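Local coordinates for protein DyP2 (Amycolatopsis sp. ATCC 39116, PDB 4G2C) that acts as a multifunctional haem peroxidase of the dye-decolourising family, from a lignin-reactive bacterium, and carries a bound manganese ion, at residues V69-F74 with F271-L276; V309-F312 with T316-T319; D337-G342 with H350-N355. All blocks are in the same frame, centred on the assembly; numbering follows the deposited sequence.

Overall arrangement
From the N terminus, the chain first lays down strand 66-74 and much later returns with strand 267-278; interaction 1 joins the two across the hydrophobic core and closes a loop of 196 residues. The other two contacts are local and follow in series, with no crossing or nesting. Interaction 2 closes a three-residue turn just after helix 303-309. Interaction 3 ties the loop at 337-342 to the short haem-binding helix 350-354. Interactions 2 and 3 lie about 10 Å apart between centres and touch through Thr319 with Asp339 and Val309 with Ile351. Both touch the haem, as does Leu276; interaction 1 itself lies across the chain's centre, about 31 and 32 Å from them between centres.

Interaction 1. Residues V69-F74 with F271-L276; sequences VLFLGF and FVFRKL
Two antiparallel sheets meet in the core of this dye-decolourising peroxidase where Phe71 and Val69 of strand 66-74 press against Phe273 of strand 267-278. The first strand belongs to the ferredoxin-like sheet of the dimeric alpha+beta barrel domain, the second to the sheet that runs toward the haem. The backbones stay well apart: the nearest CA atoms, those of Val69 and Phe273, are 10.1 Å from each other, and the side chains bridge the distance.

The central element is a T-shaped stack. Phe71 comes in end first, its CZ standing 3.6 Å above the plane of the Phe273 ring and over its centre. The planes are nearly perpendicular, at 83°, and the Phe71 and Phe273 ring centroids lie 5.0 Å apart. Phe273 swings its CG away from the backbone N (chi1 -174°), which carries the ring out from its strand and turns a face to the incoming edge. Val69 adds an aliphatic contact at an oblique approach: its CG1 is 3.8 Å from Phe273 CE2, and CG2 reaches the same ring carbon at 4.0 Å. One aromatic ring is thus met by a phenylalanine edge over its face and by both methyls of a valine at CE2. All three residues are buried and the contact is purely apolar.

Tyr160, from a loop, touches both phenylalanines, and Val167 of strand 166-172 packs on Phe71. Leu404 and Met406 of strand 402-409 also touch Phe273. Strand 66-74 is held within its own sheet by backbone bonds to strands 166-172 and 193-205, whereas strand 267-278 pairs with strands 402-409 and 474-484 and brings Leu276 to the haem pocket.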
loop_
_atom_site.group_PDB
_atom_site.type_symbol
_atom_site.label_atom_id
_atom_site.label_comp_id
_atom_site.label_asym_id
_atom_site.label_seq_id
_atom_site.Cartn_x
_atom_site.Cartn_y
_atom_site.Cartn_z
ATOM N N VAL A 69 -5.955 -13.840 -4.464
ATOM C CA VAL A 69 -6.512 -12.767 -5.292
ATOM C C VAL A 69 -7.085 -13.374 -6.564
ATOM O O VAL A 69 -6.395 -14.125 -7.251
ATOM C CB VAL A 69 -5.430 -11.756 -5.734
ATOM C CG1 VAL A 69 -6.056 -10.607 -6.484
ATOM C CG2 VAL A 69 -4.616 -11.245 -4.536
ATOM N N LEU A 70 -8.335 -13.039 -6.881
ATOM C CA LEU A 70 -9.015 -13.581 -8.053
ATOM C C LEU A 70 -9.533 -12.453 -8.931
ATOM O O LEU A 70 -10.338 -11.641 -8.489
ATOM C CB LEU A 70 -10.175 -14.481 -7.629
ATOM C CG LEU A 70 -9.854 -15.761 -6.843
ATOM C CD1 LEU A 70 -11.146 -16.466 -6.449
ATOM C CD2 LEU A 70 -8.949 -16.703 -7.644
ATOM N N PHE A 71 -9.049 -12.386 -10.166
ATOM C CA PHE A 71 -9.561 -11.428 -11.135
ATOM C C PHE A 71 -10.600 -12.112 -12.006
ATOM O O PHE A 71 -10.374 -13.216 -12.497
ATOM C CB PHE A 71 -8.429 -10.862 -11.981
ATOM C CG PHE A 71 -7.333 -10.240 -11.165
ATOM C CD1 PHE A 71 -7.572 -9.086 -10.421
ATOM C CD2 PHE A 71 -6.075 -10.810 -11.123
ATOM C CE1 PHE A 71 -6.572 -8.512 -9.660
ATOM C CE2 PHE A 71 -5.072 -10.248 -10.350
ATOM C CZ PHE A 71 -5.317 -9.095 -9.619
ATOM N N LEU A 72 -11.746 -11.467 -12.176
ATOM C CA LEU A 72 -12.888 -12.099 -12.832
ATOM C C LEU A 72 -13.245 -11.404 -14.138
ATOM O O LEU A 72 -12.910 -10.228 -14.341
ATOM C CB LEU A 72 -14.097 -12.066 -11.906
ATOM C CG LEU A 72 -13.907 -12.600 -10.484
ATOM C CD1 LEU A 72 -15.218 -12.537 -9.719
ATOM C CD2 LEU A 72 -13.333 -14.017 -10.474
ATOM N N GLY A 73 -13.928 -12.143 -15.016
ATOM C CA GLY A 73 -14.528 -11.593 -16.228
ATOM C C GLY A 73 -16.015 -11.924 -16.240
ATOM O O GLY A 73 -16.393 -13.040 -15.915
ATOM N N PHE A 74 -16.856 -10.954 -16.586
ATOM C CA PHE A 74 -18.296 -11.156 -16.626
ATOM C C PHE A 74 -18.774 -11.524 -18.033
ATOM O O PHE A 74 -18.804 -10.675 -18.931
ATOM C CB PHE A 74 -19.033 -9.890 -16.152
ATOM C CG PHE A 74 -18.794 -9.546 -14.701
ATOM C CD1 PHE A 74 -18.320 -10.505 -13.810
ATOM C CD2 PHE A 74 -19.048 -8.261 -14.229
ATOM C CE1 PHE A 74 -18.101 -10.196 -12.467
ATOM C CE2 PHE A 74 -18.835 -7.935 -12.897
ATOM C CZ PHE A 74 -18.359 -8.905 -12.007
ATOM N N PHE A 271 -9.583 1.336 -5.366
ATOM C CA PHE A 271 -8.618 0.299 -4.998
ATOM C C PHE A 271 -7.584 0.156 -6.095
ATOM O O PHE A 271 -7.937 -0.070 -7.252
ATOM C CB PHE A 271 -9.365 -1.023 -4.789
ATOM C CG PHE A 271 -8.501 -2.174 -4.339
ATOM C CD1 PHE A 271 -7.946 -2.193 -3.067
ATOM C CD2 PHE A 271 -8.291 -3.269 -5.175
ATOM C CE1 PHE A 271 -7.175 -3.259 -2.657
ATOM C CE2 PHE A 271 -7.531 -4.342 -4.769
ATOM C CZ PHE A 271 -6.969 -4.343 -3.513
ATOM N N VAL A 272 -6.314 0.328 -5.736
ATOM C CA VAL A 272 -5.208 0.124 -6.673
ATOM C C VAL A 272 -4.644 -1.257 -6.441
ATOM O O VAL A 272 -4.301 -1.586 -5.312
ATOM C CB VAL A 272 -4.034 1.103 -6.429
ATOM C CG1 VAL A 272 -3.052 1.064 -7.607
ATOM C CG2 VAL A 272 -4.529 2.505 -6.185
ATOM N N PHE A 273 -4.561 -2.066 -7.496
ATOM C CA PHE A 273 -3.790 -3.314 -7.451
ATOM C C PHE A 273 -2.662 -3.250 -8.478
ATOM O O PHE A 273 -2.913 -3.017 -9.664
ATOM C CB PHE A 273 -4.675 -4.544 -7.719
ATOM C CG PHE A 273 -3.950 -5.851 -7.546
ATOM C CD1 PHE A 273 -3.041 -6.285 -8.499
ATOM C CD2 PHE A 273 -4.146 -6.629 -6.415
ATOM C CE1 PHE A 273 -2.344 -7.481 -8.332
ATOM C CE2 PHE A 273 -3.459 -7.824 -6.241
ATOM C CZ PHE A 273 -2.559 -8.247 -7.204
ATOM N N ARG A 274 -1.422 -3.427 -8.022
ATOM C CA ARG A 274 -0.254 -3.450 -8.912
ATOM C C ARG A 274 0.734 -4.544 -8.470
ATOM O O ARG A 274 1.216 -4.527 -7.332
ATOM C CB ARG A 274 0.473 -2.100 -8.897
ATOM C CG ARG A 274 -0.089 -1.008 -9.796
ATOM C CD ARG A 274 0.401 0.389 -9.362
ATOM N NE ARG A 274 1.776 0.681 -9.785
ATOM C CZ ARG A 274 2.082 1.140 -10.996
ATOM N NH1 ARG A 274 1.111 1.347 -11.870
ATOM N NH2 ARG A 274 3.340 1.393 -11.340
ATOM N N LYS A 275 1.047 -5.480 -9.369
ATOM C CA LYS A 275 2.004 -6.549 -9.067
ATOM C C LYS A 275 3.398 -6.032 -9.354
ATOM O O LYS A 275 3.718 -5.686 -10.499
ATOM C CB LYS A 275 1.726 -7.799 -9.917
ATOM C CG LYS A 275 2.484 -9.052 -9.477
ATOM C CD LYS A 275 2.271 -10.197 -10.460
ATOM C CE LYS A 275 2.922 -11.493 -9.972
ATOM N NZ LYS A 275 2.561 -12.691 -10.790
ATOM N N LEU A 276 4.216 -5.956 -8.305
ATOM C CA LEU A 276 5.536 -5.344 -8.402
ATOM C C LEU A 276 6.594 -6.392 -8.104
ATOM O O LEU A 276 6.703 -6.890 -6.982
ATOM C CB LEU A 276 5.665 -4.170 -7.418
ATOM C CG LEU A 276 4.556 -3.117 -7.518
ATOM C CD1 LEU A 276 4.667 -2.064 -6.416
ATOM C CD2 LEU A 276 4.555 -2.445 -8.889
#

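Interaction 2. Residues V309-F312 with T316-T319; sequences VGRF and TPLT. With HEM (protoporphyrin IX containing Fe), chain C.
Phe312 sets its CG opposite the carbonyl carbon (chi1 -65°), and Leu318 sets its CG opposite the backbone N (chi1 -175°), which brings the leucine's CD1 to the ring. Leu318 CD1 lies 3.8 Å from Phe312 CE2, the two side chains crossing at about a right angle. The backbones are joined by two bonds. Leu318 N donates to Gly310 O over 3.0 Å, and Phe312 N donates to Thr316 O over 2.9 Å. A water also donates to Gly310 O and accepts from Thr319 N.

Arg311 and Pro317 sit between these bonds as a non-hydrogen-bonded pair, a position where the missing N-H of proline costs nothing. The extended Arg311 side chain passes Pro317, with NH1 4.0 Å from its CG, and its NE lies 3.8 Å from haem O1A. NH1 is bound by the carbonyls of Gly331 and Gly315.

Gly310, with positive phi, takes the chain out of helix 303-309. What follows is a tight hairpin-like reversal with a single antiparallel bridge, set between the haem pocket and the manganese site, to which the turn contributes Glu313.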
loop_
_atom_site.group_PDB
_atom_site.type_symbol
_atom_site.label_atom_id
_atom_site.label_comp_id
_atom_site.label_asym_id
_atom_site.label_seq_id
_atom_site.Cartn_x
_atom_site.Cartn_y
_atom_site.Cartn_z
ATOM N N VAL A 309 15.859 3.597 1.493
ATOM C CA VAL A 309 14.518 3.378 2.006
ATOM C C VAL A 309 14.056 4.488 2.976
ATOM O O VAL A 309 12.906 4.905 2.935
ATOM C CB VAL A 309 14.448 2.003 2.678
ATOM C CG1 VAL A 309 13.143 1.857 3.447
ATOM C CG2 VAL A 309 14.603 0.911 1.605
ATOM N N GLY A 310 14.968 4.967 3.823
ATOM C CA GLY A 310 14.639 5.983 4.802
ATOM C C GLY A 310 14.512 5.365 6.176
ATOM O O GLY A 310 14.291 6.055 7.172
ATOM N N ARG A 311 14.611 4.038 6.210
ATOM C CA ARG A 311 14.690 3.286 7.456
ATOM C C ARG A 311 15.696 2.151 7.272
ATOM O O ARG A 311 15.914 1.687 6.160
ATOM C CB ARG A 311 13.343 2.678 7.828
ATOM C CG ARG A 311 12.196 3.629 8.134
ATOM C CD ARG A 311 10.879 2.812 8.349
ATOM N NE ARG A 311 9.697 3.633 8.631
ATOM C CZ ARG A 311 9.217 3.887 9.849
ATOM N NH1 ARG A 311 9.805 3.368 10.934
ATOM N NH2 ARG A 311 8.135 4.650 9.984
ATOM N N PHE A 312 16.313 1.714 8.360
ATOM C CA PHE A 312 17.071 0.466 8.366
ATOM C C PHE A 312 16.107 -0.718 8.258
ATOM O O PHE A 312 14.896 -0.578 8.437
ATOM C CB PHE A 312 17.908 0.352 9.651
ATOM C CG PHE A 312 18.978 1.391 9.751
ATOM C CD1 PHE A 312 20.226 1.176 9.186
ATOM C CD2 PHE A 312 18.727 2.609 10.365
ATOM C CE1 PHE A 312 21.209 2.140 9.264
ATOM C CE2 PHE A 312 19.700 3.579 10.439
ATOM C CZ PHE A 312 20.945 3.346 9.888
ATOM N N THR A 316 14.452 1.203 11.992
ATOM C CA THR A 316 14.810 2.468 12.604
ATOM C C THR A 316 14.818 3.587 11.549
ATOM O O THR A 316 15.449 3.449 10.488
ATOM C CB THR A 316 16.200 2.315 13.232
ATOM O OG1 THR A 316 16.185 1.164 14.086
ATOM C CG2 THR A 316 16.585 3.546 14.038
ATOM N N PRO A 317 14.093 4.690 11.822
ATOM C CA PRO A 317 14.090 5.824 10.890
ATOM C C PRO A 317 15.481 6.426 10.800
ATOM O O PRO A 317 16.086 6.758 11.817
ATOM C CB PRO A 317 13.130 6.828 11.543
ATOM C CG PRO A 317 12.342 6.033 12.545
ATOM C CD PRO A 317 13.262 4.949 13.011
ATOM N N LEU A 318 15.984 6.531 9.579
ATOM C CA LEU A 318 17.285 7.085 9.311
ATOM C C LEU A 318 17.363 8.547 9.743
ATOM O O LEU A 318 18.447 9.053 10.014
ATOM C CB LEU A 318 17.587 6.982 7.811
ATOM C CG LEU A 318 18.991 7.415 7.405
ATOM C CD1 LEU A 318 19.999 6.647 8.249
ATOM C CD2 LEU A 318 19.227 7.204 5.914
ATOM N N THR A 319 16.221 9.232 9.789
ATOM C CA THR A 319 16.232 10.621 10.220
ATOM C C THR A 319 16.455 10.717 11.726
ATOM O O THR A 319 16.831 11.775 12.229
ATOM C CB THR A 319 14.946 11.387 9.851
ATOM O OG1 THR A 319 15.190 12.798 9.972
ATOM C CG2 THR A 319 13.812 11.003 10.787
HETATM C CHA HEM C . 6.644 2.986 3.286
HETATM C CHB HEM C . 8.816 -0.480 0.660
HETATM C CHC HEM C . 5.874 0.437 -3.095
HETATM C CHD HEM C . 4.277 4.370 -0.770
HETATM C C1A HEM C . 7.477 1.958 2.913
HETATM C C2A HEM C . 8.470 1.336 3.763
HETATM C C3A HEM C . 9.060 0.379 3.035
HETATM C C4A HEM C . 8.465 0.362 1.710
HETATM C CMA HEM C . 10.186 -0.558 3.504
HETATM C CAA HEM C . 8.760 1.732 5.239
HETATM C CBA HEM C . 7.774 1.008 6.161
HETATM C CGA HEM C . 6.473 1.763 6.308
HETATM O O1A HEM C . 6.483 2.955 6.668
HETATM O O2A HEM C . 5.397 1.179 6.066
HETATM C C1B HEM C . 8.232 -0.549 -0.597
HETATM C C2B HEM C . 8.554 -1.472 -1.684
HETATM C C3B HEM C . 7.727 -1.202 -2.714
HETATM C C4B HEM C . 6.850 -0.128 -2.317
HETATM C CMB HEM C . 9.674 -2.543 -1.640
HETATM C CAB HEM C . 7.628 -1.888 -4.095
HETATM C CBB HEM C . 8.114 -3.116 -4.289
HETATM C C1C HEM C . 5.244 1.631 -2.820
HETATM C C2C HEM C . 4.441 2.405 -3.752
HETATM C C3C HEM C . 3.988 3.485 -3.094
HETATM C C4C HEM C . 4.495 3.425 -1.737
HETATM C CMC HEM C . 4.134 2.020 -5.228
HETATM C CAC HEM C . 3.121 4.637 -3.657
HETATM C CBC HEM C . 3.055 4.884 -4.975
HETATM C C1D HEM C . 4.714 4.331 0.537
HETATM C C2D HEM C . 4.260 5.231 1.565
HETATM C C3D HEM C . 4.992 4.772 2.817
HETATM C C4D HEM C . 5.818 3.672 2.431
HETATM C CMD HEM C . 3.248 6.379 1.416
HETATM C CAD HEM C . 4.922 5.371 4.208
HETATM C CBD HEM C . 5.750 6.636 4.109
HETATM C CGD HEM C . 5.560 7.312 5.438
HETATM O O1D HEM C . 4.383 7.577 5.798
HETATM O O2D HEM C . 6.588 7.528 6.136
HETATM N NA HEM C . 7.491 1.342 1.683
HETATM N NB HEM C . 7.187 0.245 -1.030
HETATM N NC HEM C . 5.257 2.285 -1.598
HETATM N ND HEM C . 5.624 3.437 1.089
HETATM FE FE HEM C . 6.573 1.884 -0.037
HETATM O O HOH W 1 13.681 8.584 8.131
#

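Interaction 3. Residues D337-G342 with H350-N355; sequences DSDKLG and HIRKTN. With HEM (protoporphyrin IX containing Fe), chain C; ACT (acetate ion), chain K.
Arg352 reaches out from helix 350-354 to the backbone of Asp339. Its CB already points toward the loop; CG continues away from the backbone N (chi1 -169°), and the chain stays extended through CD to NE, with Phe347 packed against it. At the tip the guanidinium is end-on to one oxygen: NH2 donates to Asp339 O over 2.9 Å, and NH1 donates to the same Asp339 O over 3.0 Å. That carbonyl oxygen lies in the guanidinium plane, although NH2 stands well above the carbonyl's own plane. NH1 also makes a longer salt bridge to Asp339 OD2, at 3.4 Å, with the carboxylate turned 70° from the guanidinium, and it passes 3.7 Å from Gly342 CA.

Asp339 O takes a third bond from Gly342 N, which closes a type I turn. The carboxylate is held mainly by other partners: OD2 by Thr319 OG1 and Cys345 N, OD1 by Lys344 N. An acetate, probably from the crystallisation liquor, is bound by the N-H groups of Lys340 and Leu341.

The helix that carries Arg352 also serves the haem. His350 NE2 ligates the iron at 2.1 Å, and its ND1 is bonded to Asp441. Thr354 N and OG1 grip His350 O from opposite faces of its plane, while Asn355 ND2 donates to haem O1D over 3.0 Å in a nearly straight bond.

Were Arg352 exchanged for an alanine, Asp339 O is likely to lose both guanidinium bonds while keeping the one from Gly342 N, and the carboxylate to lose a nearby positive charge. With three N-H donors converging on it, the carbonyl is likely to be polarised, and the loop is joined to the proximal haem helix by charge as well as by hydrogen bonds.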
loop_
_atom_site.group_PDB
_atom_site.type_symbol
_atom_site.label_atom_id
_atom_site.label_comp_id
_atom_site.label_asym_id
_atom_site.label_seq_id
_atom_site.Cartn_x
_atom_site.Cartn_y
_atom_site.Cartn_z
ATOM N N ASP A 337 11.714 17.923 10.305
ATOM C CA ASP A 337 11.897 19.336 10.634
ATOM C C ASP A 337 13.273 19.627 11.241
ATOM O O ASP A 337 13.712 20.768 11.248
ATOM C CB ASP A 337 10.771 19.831 11.561
ATOM C CG ASP A 337 9.449 20.019 10.828
ATOM O OD1 ASP A 337 9.436 19.950 9.578
ATOM O OD2 ASP A 337 8.421 20.235 11.497
ATOM N N SER A 338 13.937 18.595 11.760
ATOM C CA SER A 338 15.330 18.702 12.196
ATOM C C SER A 338 16.276 18.039 11.216
ATOM O O SER A 338 17.373 17.620 11.603
ATOM C CB SER A 338 15.531 18.057 13.566
ATOM O OG SER A 338 14.861 18.776 14.579
ATOM N N ASP A 339 15.860 17.964 9.953
ATOM C CA ASP A 339 16.605 17.258 8.908
ATOM C C ASP A 339 16.321 17.955 7.563
ATOM O O ASP A 339 16.277 17.326 6.509
ATOM C CB ASP A 339 16.137 15.795 8.871
ATOM C CG ASP A 339 17.081 14.864 8.099
ATOM O OD1 ASP A 339 18.152 15.293 7.617
ATOM O OD2 ASP A 339 16.748 13.663 8.001
ATOM N N LYS A 340 16.117 19.262 7.613
ATOM C CA LYS A 340 15.735 20.041 6.430
ATOM C C LYS A 340 16.809 20.054 5.337
ATOM O O LYS A 340 16.522 20.364 4.185
ATOM C CB LYS A 340 15.362 21.475 6.836
ATOM C CG LYS A 340 14.086 21.570 7.682
ATOM C CD LYS A 340 13.701 23.022 7.935
ATOM C CE LYS A 340 12.372 23.142 8.684
ATOM N NZ LYS A 340 12.563 23.355 10.153
ATOM N N LEU A 341 18.037 19.702 5.703
ATOM C CA LEU A 341 19.145 19.644 4.755
ATOM C C LEU A 341 19.368 18.230 4.213
ATOM O O LEU A 341 20.220 18.015 3.343
ATOM C CB LEU A 341 20.427 20.144 5.424
ATOM C CG LEU A 341 20.484 21.632 5.796
ATOM C CD1 LEU A 341 21.634 21.923 6.754
ATOM C CD2 LEU A 341 20.641 22.450 4.536
ATOM N N GLY A 342 18.619 17.264 4.744
ATOM C CA GLY A 342 18.720 15.889 4.280
ATOM C C GLY A 342 20.042 15.207 4.596
ATOM O O GLY A 342 20.435 14.262 3.919
ATOM N N HIS A 350 13.029 6.570 -0.000
ATOM C CA HIS A 350 11.668 6.177 -0.399
ATOM C C HIS A 350 10.536 6.812 0.437
ATOM O O HIS A 350 9.592 7.394 -0.114
ATOM C CB HIS A 350 11.553 4.650 -0.388
ATOM C CG HIS A 350 10.171 4.119 -0.660
ATOM N ND1 HIS A 350 9.458 4.407 -1.806
ATOM C CD2 HIS A 350 9.397 3.264 0.055
ATOM C CE1 HIS A 350 8.292 3.786 -1.770
ATOM N NE2 HIS A 350 8.238 3.073 -0.658
ATOM N N ILE A 351 10.623 6.685 1.758
ATOM C CA ILE A 351 9.551 7.185 2.613
ATOM C C ILE A 351 9.485 8.715 2.641
ATOM O O ILE A 351 8.420 9.287 2.904
ATOM C CB ILE A 351 9.632 6.613 4.066
ATOM C CG1 ILE A 351 10.863 7.146 4.821
ATOM C CG2 ILE A 351 9.613 5.083 4.042
ATOM C CD1 ILE A 351 10.863 6.777 6.329
ATOM N N ARG A 352 10.611 9.375 2.361
ATOM C CA ARG A 352 10.660 10.836 2.375
ATOM C C ARG A 352 10.081 11.382 1.066
ATOM O O ARG A 352 9.351 12.371 1.075
ATOM C CB ARG A 352 12.091 11.355 2.619
ATOM C CG ARG A 352 12.155 12.874 2.899
ATOM C CD ARG A 352 13.547 13.380 3.366
ATOM N NE ARG A 352 13.533 14.823 3.617
ATOM C CZ ARG A 352 14.334 15.465 4.467
ATOM N NH1 ARG A 352 15.248 14.804 5.169
ATOM N NH2 ARG A 352 14.213 16.779 4.618
ATOM N N LYS A 353 10.409 10.721 -0.045
ATOM C CA LYS A 353 9.790 10.979 -1.344
ATOM C C LYS A 353 8.261 10.818 -1.237
ATOM O O LYS A 353 7.506 11.656 -1.725
ATOM C CB LYS A 353 10.315 10.006 -2.417
ATOM C CG LYS A 353 11.749 10.224 -2.943
ATOM C CD LYS A 353 11.921 11.489 -3.835
ATOM C CE LYS A 353 11.394 11.279 -5.240
ATOM N NZ LYS A 353 11.663 12.396 -6.186
ATOM N N THR A 354 7.815 9.747 -0.586
ATOM C CA THR A 354 6.401 9.385 -0.614
ATOM C C THR A 354 5.597 9.968 0.555
ATOM O O THR A 354 4.368 9.935 0.559
ATOM C CB THR A 354 6.224 7.870 -0.685
ATOM O OG1 THR A 354 6.742 7.271 0.508
ATOM C CG2 THR A 354 6.981 7.321 -1.891
ATOM N N ASN A 355 6.302 10.488 1.546
ATOM C CA ASN A 355 5.686 11.270 2.608
ATOM C C ASN A 355 6.724 12.168 3.254
ATOM O O ASN A 355 7.369 11.789 4.240
ATOM C CB ASN A 355 5.023 10.382 3.663
ATOM C CG ASN A 355 4.400 11.190 4.790
ATOM O OD1 ASN A 355 4.373 12.424 4.731
ATOM N ND2 ASN A 355 3.886 10.503 5.819
HETATM C CHA HEM C . 6.644 2.986 3.286
HETATM C CHB HEM C . 8.816 -0.480 0.660
HETATM C CHC HEM C . 5.874 0.437 -3.095
HETATM C CHD HEM C . 4.277 4.370 -0.770
HETATM C C1A HEM C . 7.477 1.958 2.913
HETATM C C2A HEM C . 8.470 1.336 3.763
HETATM C C3A HEM C . 9.060 0.379 3.035
HETATM C C4A HEM C . 8.465 0.362 1.710
HETATM C CMA HEM C . 10.186 -0.558 3.504
HETATM C CAA HEM C . 8.760 1.732 5.239
HETATM C CBA HEM C . 7.774 1.008 6.161
HETATM C CGA HEM C . 6.473 1.763 6.308
HETATM O O1A HEM C . 6.483 2.955 6.668
HETATM O O2A HEM C . 5.397 1.179 6.066
HETATM C C1B HEM C . 8.232 -0.549 -0.597
HETATM C C2B HEM C . 8.554 -1.472 -1.684
HETATM C C3B HEM C . 7.727 -1.202 -2.714
HETATM C C4B HEM C . 6.850 -0.128 -2.317
HETATM C CMB HEM C . 9.674 -2.543 -1.640
HETATM C CAB HEM C . 7.628 -1.888 -4.095
HETATM C CBB HEM C . 8.114 -3.116 -4.289
HETATM C C1C HEM C . 5.244 1.631 -2.820
HETATM C C2C HEM C . 4.441 2.405 -3.752
HETATM C C3C HEM C . 3.988 3.485 -3.094
HETATM C C4C HEM C . 4.495 3.425 -1.737
HETATM C CMC HEM C . 4.134 2.020 -5.228
HETATM C CAC HEM C . 3.121 4.637 -3.657
HETATM C CBC HEM C . 3.055 4.884 -4.975
HETATM C C1D HEM C . 4.714 4.331 0.537
HETATM C C2D HEM C . 4.260 5.231 1.565
HETATM C C3D HEM C . 4.992 4.772 2.817
HETATM C C4D HEM C . 5.818 3.672 2.431
HETATM C CMD HEM C . 3.248 6.379 1.416
HETATM C CAD HEM C . 4.922 5.371 4.208
HETATM C CBD HEM C . 5.750 6.636 4.109
HETATM C CGD HEM C . 5.560 7.312 5.438
HETATM O O1D HEM C . 4.383 7.577 5.798
HETATM O O2D HEM C . 6.588 7.528 6.136
HETATM N NA HEM C . 7.491 1.342 1.683
HETATM N NB HEM C . 7.187 0.245 -1.030
HETATM N NC HEM C . 5.257 2.285 -1.598
HETATM N ND HEM C . 5.624 3.437 1.089
HETATM FE FE HEM C . 6.573 1.884 -0.037
HETATM C C ACT K . 18.503 20.561 9.622
HETATM O O ACT K . 17.332 20.935 9.896
HETATM O OXT ACT K . 18.696 19.835 8.608
HETATM C CH3 ACT K . 19.660 20.956 10.474
#